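Local atomic coordinates of putative oxidoreductase (Bacteroides fragilis NCTC 9343, PDB entry 3FHL), a protein that is probably a nucleotide-binding oxidoreductase of the Gfo/Idh/MocA family, pairing an NAD-binding Rossmann domain with a C-terminal alpha/beta domain. Residues Gly116-Val121 and Gln322-His327; Ile69-Pro74 and Val92-Pro97; Arg155-Ile160 and Ile203-Gly208; Gly173-Asn178 and Asp212-His217. All coordinates share one frame; numbering follows the deposited sequence.

In the fold
From the N terminus, contact 2 closes first, in the Rossmann domain, where strands 68-71 and 91-95 flank helix 78-87. The chain then runs through helix 102-115 into strand 119-122, next to strand 91-95, and here contact 1 opens; it closes some 200 residues later, bringing the loop before helix 328-347 back to this edge of the parallel sheet. Nested inside that long loop are contacts 3 and 4, both in the C-terminal domain. Their segments alternate along the chain, so the two cross, and they touch through Asp212. Contact 3 joins two surface loops beyond the mixed sheet, while contact 4 sets the short helix 175-178 against strand 213-221.

Contact 1: residues Gly116-Val121 and Gln322-His327; sequences GLMLSV and QPLETH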
loop_
_atom_site.group_PDB
_atom_site.type_symbol
_atom_site.label_atom_id
_atom_site.label_comp_id
_atom_site.label_asym_id
_atom_site.label_seq_id
_atom_site.Cartn_x
_atom_site.Cartn_y
_atom_site.Cartn_z
ATOM N N GLY C 116 13.910 -12.171 39.783
ATOM C CA GLY C 116 13.025 -13.260 39.346
ATOM C C GLY C 116 11.555 -12.869 39.272
ATOM O O GLY C 116 10.668 -13.677 39.566
ATOM N N LEU C 117 11.302 -11.616 38.890
ATOM C CA LEU C 117 9.947 -11.080 38.805
ATOM C C LEU C 117 9.525 -10.902 37.344
ATOM O O LEU C 117 10.363 -10.624 36.483
ATOM C CB LEU C 117 9.864 -9.737 39.540
ATOM C CG LEU C 117 10.169 -9.749 41.046
ATOM C CD1 LEU C 117 10.244 -8.332 41.583
ATOM C CD2 LEU C 117 9.134 -10.572 41.802
ATOM N N MET C 118 8.230 -11.084 37.078
ATOM C CA MET C 118 7.653 -10.861 35.742
ATOM C C MET C 118 7.570 -9.361 35.439
ATOM O O MET C 118 7.109 -8.576 36.271
ATOM C CB MET C 118 6.253 -11.488 35.643
ATOM C CG MET C 118 5.635 -11.492 34.209
ATOM S SD MET C 118 3.841 -11.735 34.188
ATOM C CE MET C 118 3.321 -10.164 34.845
ATOM N N LEU C 119 8.049 -8.967 34.261
ATOM C CA LEU C 119 7.816 -7.610 33.751
ATOM C C LEU C 119 7.220 -7.688 32.344
ATOM O O LEU C 119 7.904 -8.065 31.391
ATOM C CB LEU C 119 9.096 -6.777 33.743
ATOM C CG LEU C 119 9.004 -5.322 33.260
ATOM C CD1 LEU C 119 8.030 -4.506 34.104
ATOM C CD2 LEU C 119 10.391 -4.698 33.258
ATOM N N SER C 120 5.940 -7.334 32.254
ATOM C CA SER C 120 5.154 -7.401 31.024
ATOM C C SER C 120 4.786 -6.004 30.535
ATOM O O SER C 120 4.572 -5.096 31.344
ATOM C CB SER C 120 3.873 -8.214 31.277
ATOM O OG SER C 120 2.984 -8.206 30.163
ATOM N N VAL C 121 4.729 -5.828 29.210
ATOM C CA VAL C 121 4.138 -4.625 28.633
ATOM C C VAL C 121 2.838 -4.985 27.917
ATOM O O VAL C 121 2.805 -5.919 27.117
ATOM C CB VAL C 121 5.128 -3.832 27.739
ATOM C CG1 VAL C 121 4.415 -2.688 27.004
ATOM C CG2 VAL C 121 6.234 -3.232 28.597
ATOM N N GLN C 322 4.246 -21.441 32.067
ATOM C CA GLN C 322 4.198 -21.289 30.607
ATOM C C GLN C 322 4.965 -20.036 30.174
ATOM O O GLN C 322 5.151 -19.133 30.988
ATOM C CB GLN C 322 2.737 -21.243 30.124
ATOM C CG GLN C 322 1.920 -22.501 30.467
ATOM C CD GLN C 322 2.618 -23.770 30.038
ATOM O OE1 GLN C 322 2.717 -24.064 28.848
ATOM N NE2 GLN C 322 3.115 -24.533 31.011
ATOM N N PRO C 323 5.427 -19.980 28.904
ATOM C CA PRO C 323 6.078 -18.763 28.398
ATOM C C PRO C 323 5.190 -17.523 28.466
ATOM O O PRO C 323 4.013 -17.592 28.142
ATOM C CB PRO C 323 6.356 -19.108 26.936
ATOM C CG PRO C 323 6.490 -20.591 26.934
ATOM C CD PRO C 323 5.407 -21.035 27.874
ATOM N N LEU C 324 5.760 -16.413 28.924
ATOM C CA LEU C 324 5.090 -15.124 28.863
ATOM C C LEU C 324 5.128 -14.645 27.416
ATOM O O LEU C 324 6.175 -14.698 26.774
ATOM C CB LEU C 324 5.799 -14.129 29.778
ATOM C CG LEU C 324 5.394 -12.657 29.724
ATOM C CD1 LEU C 324 3.984 -12.477 30.214
ATOM C CD2 LEU C 324 6.380 -11.792 30.509
ATOM N N GLU C 325 3.988 -14.205 26.892
ATOM C CA GLU C 325 3.933 -13.731 25.496
ATOM C C GLU C 325 4.396 -12.281 25.360
ATOM O O GLU C 325 4.914 -11.888 24.319
ATOM C CB GLU C 325 2.521 -13.885 24.918
ATOM C CG GLU C 325 2.079 -15.340 24.734
ATOM C CD GLU C 325 0.664 -15.475 24.173
ATOM O OE1 GLU C 325 0.341 -14.800 23.169
ATOM O OE2 GLU C 325 -0.129 -16.269 24.733
ATOM N N THR C 326 4.223 -11.503 26.425
ATOM C CA THR C 326 4.335 -10.056 26.362
ATOM C C THR C 326 5.494 -9.497 27.190
ATOM O O THR C 326 5.332 -8.527 27.932
ATOM C CB THR C 326 3.028 -9.392 26.838
ATOM O OG1 THR C 326 2.694 -9.902 28.133
ATOM C CG2 THR C 326 1.859 -9.690 25.850
ATOM N N HIS C 327 6.667 -10.093 27.043
ATOM C CA HIS C 327 7.873 -9.556 27.670
ATOM C C HIS C 327 8.059 -8.080 27.337
ATOM O O HIS C 327 7.792 -7.652 26.215
ATOM C CB HIS C 327 9.113 -10.299 27.186
ATOM C CG HIS C 327 9.266 -11.674 27.755
ATOM N ND1 HIS C 327 8.979 -12.812 27.036
ATOM C CD2 HIS C 327 9.702 -12.093 28.967
ATOM C CE1 HIS C 327 9.218 -13.875 27.783
ATOM N NE2 HIS C 327 9.659 -13.465 28.960
HETATM O O HOH W 1 5.291 -6.751 25.281
#
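Ser120 and His327 face each other in a single backbone bridge, their CA atoms 4.8 Å apart, where the start of strand 119-122 meets an irregular run of chain. One bond of the bridge runs from Val121 N to Thr326 O at 3.0 Å, and the backbone bond between Leu119 and Ala328 is the other; at Thr326 the C=O...N angle of 167° puts the donor almost in line with the carbonyl. The CA-H of Ser120 approaches the same oxygen, with CA and Thr326 O 3.3 Å apart. Just beyond, a water donates both to Val121 O and to His327 O and carries the pairing one step further.

Among the side chains, the polar link is a short one: Ser120 OG gives its proton to Thr326 OG1 at 2.7 Å. With chi1 of 54°, Thr326 holds OG1 between its own N and carbonyl carbon, facing the serine, while its CB rests 3.5 Å from Val121 O. Two residues before Ser120, Met118 crosses Leu324 at about a right angle. The two leucine methyls divide the thioether chain between them, CD2 meeting Met118 CG at 3.8 Å and CD1 meeting SD at 4.0 Å. Phe310 of helix 309-320 covers both Ser120 and Thr326. This is how a loop of the C-terminal domain adds itself to strand 119-122, the last strand at one end of the parallel Rossmann sheet.

Contact 2: residues Ile69-Pro74 and Val92-Pro97; sequences IVVNTP and VVVEKP
Val71 is gripped at both ends of its backbone by the neighbouring strand. Its N donates to Val93 O at 2.6 Å, a short bond, and its O accepts from Glu95 N at 2.9 Å; one step earlier Val93 N reaches Ile69 O at 2.9 Å. All three are nearly straight, as expected of a parallel pair whose short axes diverge by only 15°.

Valines fill both faces. Val70 and Val93 lie side by side, CG1 to CG1 at 4.1 Å, against Tyr311, Phe310 and Ile314 of helix 309-320. On the other face Val71 sits between two partners, its CG1 beside Val94 CG1 and its CG2 against Val92 CG1, with helix 78-87 covering Val92 and Val94. Glu95 brings its carboxylate to Asn72, OE1 3.4 Å from CB.

Farther out, Asn72 ND2 is held by Ala12 O and Ser16 OG, and Glu95 OE2 by His21. A water lies 2.6 Å from Glu95 OE1 and within reach of Thr73 O. The chain turns away at the cis Pro97, closing the Glu-Lys-Pro motif of this family. Apolar contact thus gives way to a polar network at the C-terminal ends of the strands, where Rossmann folds bind their dinucleotide.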
loop_
_atom_site.group_PDB
_atom_site.type_symbol
_atom_site.label_atom_id
_atom_site.label_comp_id
_atom_site.label_asym_id
_atom_site.label_seq_id
_atom_site.Cartn_x
_atom_site.Cartn_y
_atom_site.Cartn_z
ATOM N N ILE C 69 0.955 -5.954 40.105
ATOM C CA ILE C 69 0.550 -4.565 39.950
ATOM C C ILE C 69 0.478 -4.207 38.460
ATOM O O ILE C 69 1.406 -4.474 37.703
ATOM C CB ILE C 69 1.487 -3.589 40.716
ATOM C CG1 ILE C 69 1.315 -3.773 42.231
ATOM C CG2 ILE C 69 1.191 -2.118 40.352
ATOM C CD1 ILE C 69 2.274 -2.931 43.065
ATOM N N VAL C 70 -0.653 -3.630 38.060
ATOM C CA VAL C 70 -0.850 -3.132 36.701
ATOM C C VAL C 70 -0.610 -1.626 36.695
ATOM O O VAL C 70 -1.406 -0.853 37.257
ATOM C CB VAL C 70 -2.265 -3.472 36.175
ATOM C CG1 VAL C 70 -2.472 -2.916 34.749
ATOM C CG2 VAL C 70 -2.485 -4.986 36.186
ATOM N N VAL C 71 0.494 -1.220 36.070
ATOM C CA VAL C 71 0.898 0.194 35.995
ATOM C C VAL C 71 0.241 0.850 34.762
ATOM O O VAL C 71 0.701 0.688 33.623
ATOM C CB VAL C 71 2.458 0.333 36.015
ATOM C CG1 VAL C 71 2.931 1.791 35.854
ATOM C CG2 VAL C 71 3.020 -0.245 37.315
ATOM N N ASN C 72 -0.860 1.557 35.001
ATOM C CA ASN C 72 -1.614 2.204 33.922
ATOM C C ASN C 72 -1.916 3.670 34.248
ATOM O O ASN C 72 -2.967 4.208 33.890
ATOM C CB ASN C 72 -2.895 1.420 33.632
ATOM C CG ASN C 72 -3.859 1.425 34.799
ATOM O OD1 ASN C 72 -3.452 1.399 35.958
ATOM N ND2 ASN C 72 -5.142 1.486 34.500
ATOM N N THR C 73 -0.965 4.291 34.941
ATOM C CA THR C 73 -1.023 5.687 35.374
ATOM C C THR C 73 -0.565 6.620 34.226
ATOM O O THR C 73 -0.194 6.114 33.159
ATOM C CB THR C 73 -0.126 5.864 36.619
ATOM O OG1 THR C 73 1.102 5.151 36.433
ATOM C CG2 THR C 73 -0.814 5.343 37.855
ATOM N N PRO C 74 -0.609 7.974 34.416
ATOM C CA PRO C 74 -0.079 8.875 33.369
ATOM C C PRO C 74 1.371 8.593 32.983
ATOM O O PRO C 74 2.169 8.173 33.826
ATOM C CB PRO C 74 -0.190 10.262 34.011
ATOM C CG PRO C 74 -1.325 10.137 34.956
ATOM C CD PRO C 74 -1.166 8.760 35.541
ATOM N N VAL C 92 4.839 -7.276 37.574
ATOM C CA VAL C 92 4.402 -5.973 37.028
ATOM C C VAL C 92 3.910 -6.018 35.577
ATOM O O VAL C 92 4.552 -6.611 34.703
ATOM C CB VAL C 92 5.536 -4.877 37.155
ATOM C CG1 VAL C 92 5.112 -3.545 36.542
ATOM C CG2 VAL C 92 5.905 -4.639 38.597
ATOM N N VAL C 93 2.763 -5.389 35.342
ATOM C CA VAL C 93 2.331 -5.027 33.985
ATOM C C VAL C 93 2.469 -3.516 33.798
ATOM O O VAL C 93 1.990 -2.740 34.630
ATOM C CB VAL C 93 0.873 -5.483 33.711
ATOM C CG1 VAL C 93 0.290 -4.818 32.442
ATOM C CG2 VAL C 93 0.842 -6.975 33.557
ATOM N N VAL C 94 3.137 -3.099 32.720
ATOM C CA VAL C 94 3.175 -1.680 32.364
ATOM C C VAL C 94 2.438 -1.433 31.049
ATOM O O VAL C 94 2.599 -2.169 30.071
ATOM C CB VAL C 94 4.607 -1.106 32.221
ATOM C CG1 VAL C 94 4.593 0.426 32.383
ATOM C CG2 VAL C 94 5.560 -1.727 33.227
ATOM N N GLU C 95 1.623 -0.391 31.048
ATOM C CA GLU C 95 1.035 0.111 29.819
ATOM C C GLU C 95 2.038 0.922 29.032
ATOM O O GLU C 95 2.959 1.519 29.606
ATOM C CB GLU C 95 -0.161 0.982 30.136
ATOM C CG GLU C 95 -1.421 0.186 30.244
ATOM C CD GLU C 95 -2.648 1.012 29.975
ATOM O OE1 GLU C 95 -2.658 2.211 30.333
ATOM O OE2 GLU C 95 -3.620 0.451 29.419
ATOM N N LYS C 96 1.854 0.939 27.713
ATOM C CA LYS C 96 2.566 1.870 26.837
ATOM C C LYS C 96 2.157 3.303 27.173
ATOM O O LYS C 96 0.968 3.571 27.373
ATOM C CB LYS C 96 2.256 1.575 25.374
ATOM C CG LYS C 96 2.880 0.286 24.859
ATOM C CD LYS C 96 2.068 -0.281 23.701
ATOM C CE LYS C 96 1.988 0.697 22.534
ATOM N NZ LYS C 96 1.102 0.168 21.447
ATOM N N PRO C 97 3.134 4.225 27.238
ATOM C CA PRO C 97 4.570 4.021 27.005
ATOM C C PRO C 97 5.272 3.372 28.200
ATOM O O PRO C 97 5.113 3.827 29.338
ATOM C CB PRO C 97 5.105 5.445 26.770
ATOM C CG PRO C 97 3.901 6.362 26.843
ATOM C CD PRO C 97 2.840 5.624 27.574
HETATM O O HOH W 2 -3.573 5.285 31.183
HETATM O O HOH W 3 -1.141 4.287 30.843
#

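Contact 3: residues Arg155-Ile160 and Ile203-Gly208; sequences RYRNFI and ILREGG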
loop_
_atom_site.group_PDB
_atom_site.type_symbol
_atom_site.label_atom_id
_atom_site.label_comp_id
_atom_site.label_asym_id
_atom_site.label_seq_id
_atom_site.Cartn_x
_atom_site.Cartn_y
_atom_site.Cartn_z
ATOM N N ARG C 155 -8.068 5.172 8.379
ATOM C CA ARG C 155 -8.971 6.065 9.096
ATOM C C ARG C 155 -9.314 7.254 8.210
ATOM O O ARG C 155 -8.646 7.503 7.217
ATOM C CB ARG C 155 -8.323 6.544 10.405
ATOM C CG ARG C 155 -8.063 5.429 11.423
ATOM C CD ARG C 155 -7.854 5.978 12.828
ATOM N NE ARG C 155 -7.863 4.917 13.837
ATOM C CZ ARG C 155 -7.486 5.069 15.106
ATOM N NH1 ARG C 155 -7.050 6.247 15.547
ATOM N NH2 ARG C 155 -7.537 4.031 15.934
ATOM N N TYR C 156 -10.362 7.983 8.571
ATOM C CA TYR C 156 -10.707 9.192 7.860
ATOM C C TYR C 156 -11.168 10.262 8.836
ATOM O O TYR C 156 -12.295 10.220 9.322
ATOM C CB TYR C 156 -11.764 8.944 6.757
ATOM C CG TYR C 156 -12.094 10.213 5.992
ATOM C CD1 TYR C 156 -11.178 10.763 5.092
ATOM C CD2 TYR C 156 -13.294 10.894 6.210
ATOM C CE1 TYR C 156 -11.460 11.941 4.416
ATOM C CE2 TYR C 156 -13.579 12.078 5.555
ATOM C CZ TYR C 156 -12.655 12.596 4.653
ATOM O OH TYR C 156 -12.922 13.769 3.991
ATOM N N ARG C 157 -10.298 11.221 9.047
ATOM C CA ARG C 157 -10.572 12.360 9.859
ATOM C C ARG C 157 -9.878 13.584 9.275
ATOM O O ARG C 157 -8.722 13.805 9.509
ATOM C CB ARG C 157 -10.097 12.090 11.277
ATOM C CG ARG C 157 -10.315 13.220 12.237
ATOM C CD ARG C 157 -10.535 12.714 13.641
ATOM N NE ARG C 157 -9.301 12.651 14.393
ATOM C CZ ARG C 157 -8.970 11.674 15.219
ATOM N NH1 ARG C 157 -9.783 10.658 15.410
ATOM N NH2 ARG C 157 -7.811 11.717 15.850
ATOM N N ASN C 158 -10.611 14.364 8.503
ATOM C CA ASN C 158 -10.045 15.502 7.807
ATOM C C ASN C 158 -10.209 16.742 8.618
ATOM O O ASN C 158 -10.828 17.668 8.199
ATOM C CB ASN C 158 -10.719 15.694 6.462
ATOM C CG ASN C 158 -10.113 16.808 5.654
ATOM O OD1 ASN C 158 -8.937 17.071 5.727
ATOM N ND2 ASN C 158 -10.921 17.453 4.872
ATOM N N PHE C 159 -9.684 16.711 9.819
ATOM C CA PHE C 159 -9.497 17.884 10.637
ATOM C C PHE C 159 -8.635 17.443 11.786
ATOM O O PHE C 159 -8.411 16.282 11.955
ATOM C CB PHE C 159 -10.825 18.348 11.181
ATOM C CG PHE C 159 -11.611 17.270 11.808
ATOM C CD1 PHE C 159 -12.412 16.472 11.051
ATOM C CD2 PHE C 159 -11.550 17.056 13.156
ATOM C CE1 PHE C 159 -13.139 15.470 11.619
ATOM C CE2 PHE C 159 -12.283 16.061 13.735
ATOM C CZ PHE C 159 -13.072 15.260 12.966
ATOM N N ILE C 160 -8.163 18.383 12.575
ATOM C CA ILE C 160 -7.240 18.079 13.638
ATOM C C ILE C 160 -8.019 18.012 14.924
ATOM O O ILE C 160 -8.374 19.042 15.463
ATOM C CB ILE C 160 -6.179 19.167 13.775
ATOM C CG1 ILE C 160 -5.448 19.405 12.463
ATOM C CG2 ILE C 160 -5.201 18.830 14.849
ATOM C CD1 ILE C 160 -5.045 18.193 11.770
ATOM N N ILE C 203 2.654 14.397 6.728
ATOM C CA ILE C 203 1.597 15.178 7.356
ATOM C C ILE C 203 0.748 15.656 6.192
ATOM O O ILE C 203 1.107 16.602 5.478
ATOM C CB ILE C 203 2.112 16.366 8.202
ATOM C CG1 ILE C 203 3.103 15.883 9.264
ATOM C CG2 ILE C 203 0.930 17.056 8.863
ATOM C CD1 ILE C 203 3.950 16.972 9.908
ATOM N N LEU C 204 -0.362 14.963 5.979
ATOM C CA LEU C 204 -1.149 15.130 4.779
ATOM C C LEU C 204 -2.301 16.104 5.012
ATOM O O LEU C 204 -2.849 16.659 4.059
ATOM C CB LEU C 204 -1.682 13.774 4.306
ATOM C CG LEU C 204 -0.719 12.594 4.133
ATOM C CD1 LEU C 204 -1.513 11.405 3.582
ATOM C CD2 LEU C 204 0.468 12.922 3.232
ATOM N N ARG C 205 -2.646 16.324 6.277
ATOM C CA ARG C 205 -3.783 17.176 6.612
ATOM C C ARG C 205 -3.329 18.597 6.880
ATOM O O ARG C 205 -2.273 18.825 7.483
ATOM C CB ARG C 205 -4.567 16.622 7.810
ATOM C CG ARG C 205 -5.188 15.251 7.542
ATOM C CD ARG C 205 -5.778 14.604 8.778
ATOM N NE ARG C 205 -4.848 14.542 9.905
ATOM C CZ ARG C 205 -5.209 14.268 11.153
ATOM N NH1 ARG C 205 -6.480 14.016 11.446
ATOM N NH2 ARG C 205 -4.298 14.254 12.115
ATOM N N GLU C 206 -4.135 19.541 6.397
ATOM C CA GLU C 206 -3.899 20.964 6.600
ATOM C C GLU C 206 -3.911 21.270 8.093
ATOM O O GLU C 206 -4.870 20.933 8.792
ATOM C CB GLU C 206 -4.966 21.787 5.866
ATOM C CG GLU C 206 -4.835 23.303 6.051
ATOM C CD GLU C 206 -6.100 24.060 5.663
ATOM O OE1 GLU C 206 -6.798 24.565 6.573
ATOM O OE2 GLU C 206 -6.397 24.143 4.452
ATOM N N GLY C 207 -2.825 21.877 8.569
ATOM C CA GLY C 207 -2.694 22.277 9.970
ATOM C C GLY C 207 -2.092 21.231 10.896
ATOM O O GLY C 207 -1.971 21.468 12.101
ATOM N N GLY C 208 -1.709 20.081 10.341
ATOM C CA GLY C 208 -1.180 18.967 11.133
ATOM C C GLY C 208 0.224 19.219 11.648
ATOM O O GLY C 208 1.057 19.797 10.943
HETATM O O HOH W 4 -5.931 14.271 14.836
HETATM O O HOH W 5 -6.756 18.749 5.292
#
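Arg205 reaches across to the backbone of Arg157, and this is the one direct hydrogen bond between the two loops. NH1 donates to Arg157 O at 3.0 Å, nearly straight at 169°, with the oxygen lying in the guanidinium plane though the donor is tilted out of the carbonyl plane. Phe159 O is just as near to NH1, but the angle is too poor for a bond. A bend at chi3 (-52°) turns the arginine head to this position, and its NE is fixed from the other side by a salt bridge to Asp212, at the root of strand 213-221.

Waters supply the other polar links. One accepts from Arg205 NH2 and, weakly, from Arg157 NH2, lying in the plane of the Arg157 guanidinium. Another joins Asn158 OD1 (2.8 Å) to Glu206 N (3.0 Å), the second residue of the type II turn from Arg205 to Gly208.

The apolar share falls to Ile160. Its CD1 lies over the centre of one face of the Arg205 guanidinium, 4.0 Å from CZ, and the same methyl touches Gly208 CA at 4.0 Å. CG1 meanwhile packs over the carbonyls of Glu206 and Gly207. Both loops also lie against the second subunit: Tyr156 OH bonds there to Thr249 O, and Leu204 O to Arg145 of that subunit.

The two guanidinium groups stand close, Arg157 NE 4.3 Å from Arg205 NH1, with planes 48° apart. Asp212 and the carbonyl of Arg157 probably offset that like-charge approach, leaving Arg205 as the polar hub of a surface contact that Ile160 and two waters complete.

Contact 4: residues Gly173-Asn178 and Asp212-His217; sequences GGLTYN and DYFIIH
Phe214 leans from strand 213-221 onto the first turn of helix 175-178. Its CB lies 3.4 Å from Thr176 OG1. At chi1 of 69°, CG stands between the backbone N and the carbonyl carbon, 3.7 Å from that same hydroxyl oxygen. The ring then turns one side to the helix: CD2 lies 3.5 Å from Thr176 OG1 and 3.6 Å from Thr176 CA, and it also approaches Leu175 CB at 4.3 Å. Farther along that side, CE2 reaches Leu175 O at 3.5 Å.

The threonine hydroxyl therefore rests obliquely against the aromatic side chain, while its hydrogen-bond partner is Asp211 OD2, just ahead of the strand. Gly174 is the N-cap of this short helix, and Asn178 N bonds back to Gly174 O. At the strand's start, Asp212 and Tyr213 both face Gly202 in a classic beta bulge, an irregularity in the antiparallel pairing of strands 194-202 and 213-221 in the mixed sheet of the C-terminal domain.

Leu175 covers the bulge, its CD2 3.4 Å from Asp212 O. The threonine's other branch, CG2, packs against Ile216 CD1, two residues further along the strand, crossing it obliquely; helix 328-347 adds Tyr342 and Ala341 to this apolar patch. Tyr213 points away from the helix, and its OH bonds to Glu148 of the second subunit.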
loop_
_atom_site.group_PDB
_atom_site.type_symbol
_atom_site.label_atom_id
_atom_site.label_comp_id
_atom_site.label_asym_id
_atom_site.label_seq_id
_atom_site.Cartn_x
_atom_site.Cartn_y
_atom_site.Cartn_z
ATOM N N GLY C 173 3.773 11.315 19.675
ATOM C CA GLY C 173 2.524 11.981 19.315
ATOM C C GLY C 173 1.969 11.534 17.971
ATOM O O GLY C 173 0.751 11.552 17.754
ATOM N N GLY C 174 2.855 11.121 17.069
ATOM C CA GLY C 174 2.451 10.793 15.701
ATOM C C GLY C 174 1.715 9.475 15.520
ATOM O O GLY C 174 1.561 8.696 16.466
ATOM N N LEU C 175 1.268 9.228 14.291
ATOM C CA LEU C 175 0.576 7.988 13.937
ATOM C C LEU C 175 1.509 6.782 13.974
ATOM O O LEU C 175 1.085 5.684 14.316
ATOM C CB LEU C 175 -0.032 8.100 12.535
ATOM C CG LEU C 175 -1.251 7.227 12.230
ATOM C CD1 LEU C 175 -2.333 7.455 13.265
ATOM C CD2 LEU C 175 -1.785 7.514 10.847
ATOM N N THR C 176 2.765 6.996 13.591
ATOM C CA THR C 176 3.792 5.936 13.575
ATOM C C THR C 176 4.060 5.373 14.972
ATOM O O THR C 176 4.314 4.171 15.127
ATOM C CB THR C 176 5.101 6.449 12.946
ATOM O OG1 THR C 176 4.813 7.003 11.653
ATOM C CG2 THR C 176 6.142 5.313 12.772
ATOM N N TYR C 177 3.996 6.235 15.979
ATOM C CA TYR C 177 4.035 5.782 17.374
ATOM C C TYR C 177 2.703 5.178 17.803
ATOM O O TYR C 177 2.669 4.036 18.241
ATOM C CB TYR C 177 4.416 6.913 18.333
ATOM C CG TYR C 177 5.900 7.044 18.594
ATOM C CD1 TYR C 177 6.637 8.081 18.013
ATOM C CD2 TYR C 177 6.568 6.142 19.428
ATOM C CE1 TYR C 177 8.009 8.219 18.249
ATOM C CE2 TYR C 177 7.947 6.268 19.672
ATOM C CZ TYR C 177 8.658 7.311 19.074
ATOM O OH TYR C 177 10.011 7.458 19.297
ATOM N N ASN C 178 1.611 5.935 17.650
ATOM C CA ASN C 178 0.314 5.520 18.175
ATOM C C ASN C 178 -0.258 4.236 17.567
ATOM O O ASN C 178 -0.671 3.344 18.301
ATOM C CB ASN C 178 -0.693 6.670 18.097
ATOM C CG ASN C 178 -0.392 7.780 19.098
ATOM O OD1 ASN C 178 0.014 7.522 20.236
ATOM N ND2 ASN C 178 -0.597 9.023 18.678
ATOM N N ASP C 212 0.572 11.880 10.111
ATOM C CA ASP C 212 -0.764 11.307 10.054
ATOM C C ASP C 212 -0.845 10.318 8.903
ATOM O O ASP C 212 -1.927 9.968 8.442
ATOM C CB ASP C 212 -1.840 12.408 9.958
ATOM C CG ASP C 212 -1.619 13.380 8.787
ATOM O OD1 ASP C 212 -0.929 13.029 7.811
ATOM O OD2 ASP C 212 -2.160 14.510 8.838
ATOM N N TYR C 213 0.327 9.863 8.456
ATOM C CA TYR C 213 0.428 8.868 7.408
ATOM C C TYR C 213 1.775 8.190 7.585
ATOM O O TYR C 213 2.786 8.867 7.757
ATOM C CB TYR C 213 0.418 9.533 6.018
ATOM C CG TYR C 213 0.722 8.582 4.886
ATOM C CD1 TYR C 213 -0.312 7.940 4.211
ATOM C CD2 TYR C 213 2.045 8.298 4.505
ATOM C CE1 TYR C 213 -0.052 7.048 3.199
ATOM C CE2 TYR C 213 2.315 7.392 3.488
ATOM C CZ TYR C 213 1.250 6.782 2.837
ATOM O OH TYR C 213 1.467 5.888 1.828
ATOM N N PHE C 214 1.798 6.869 7.476
ATOM C CA PHE C 214 3.090 6.178 7.333
ATOM C C PHE C 214 2.942 4.990 6.422
ATOM O O PHE C 214 1.866 4.394 6.336
ATOM C CB PHE C 214 3.697 5.797 8.708
ATOM C CG PHE C 214 2.949 4.716 9.460
ATOM C CD1 PHE C 214 3.061 3.369 9.099
ATOM C CD2 PHE C 214 2.150 5.044 10.540
ATOM C CE1 PHE C 214 2.374 2.387 9.787
ATOM C CE2 PHE C 214 1.475 4.063 11.247
ATOM C CZ PHE C 214 1.580 2.730 10.858
ATOM N N ILE C 215 4.008 4.676 5.703
ATOM C CA ILE C 215 4.150 3.383 5.071
ATOM C C ILE C 215 5.532 2.850 5.474
ATOM O O ILE C 215 6.514 3.579 5.414
ATOM C CB ILE C 215 3.946 3.411 3.528
ATOM C CG1 ILE C 215 4.021 1.991 2.957
ATOM C CG2 ILE C 215 4.933 4.377 2.822
ATOM C CD1 ILE C 215 3.365 1.832 1.619
ATOM N N ILE C 216 5.577 1.594 5.910
ATOM C CA ILE C 216 6.804 0.968 6.396
ATOM C C ILE C 216 6.999 -0.373 5.733
ATOM O O ILE C 216 6.088 -1.194 5.663
ATOM C CB ILE C 216 6.781 0.802 7.941
ATOM C CG1 ILE C 216 6.690 2.180 8.616
ATOM C CG2 ILE C 216 8.006 0.011 8.421
ATOM C CD1 ILE C 216 6.307 2.148 10.096
ATOM N N HIS C 217 8.213 -0.607 5.256
ATOM C CA HIS C 217 8.594 -1.920 4.792
ATOM C C HIS C 217 9.628 -2.482 5.738
ATOM O O HIS C 217 10.645 -1.841 5.990
ATOM C CB HIS C 217 9.151 -1.854 3.371
ATOM C CG HIS C 217 8.137 -1.401 2.375
ATOM N ND1 HIS C 217 7.014 -2.141 2.087
ATOM C CD2 HIS C 217 8.038 -0.262 1.652
ATOM C CE1 HIS C 217 6.277 -1.490 1.206
ATOM N NE2 HIS C 217 6.880 -0.350 0.920
#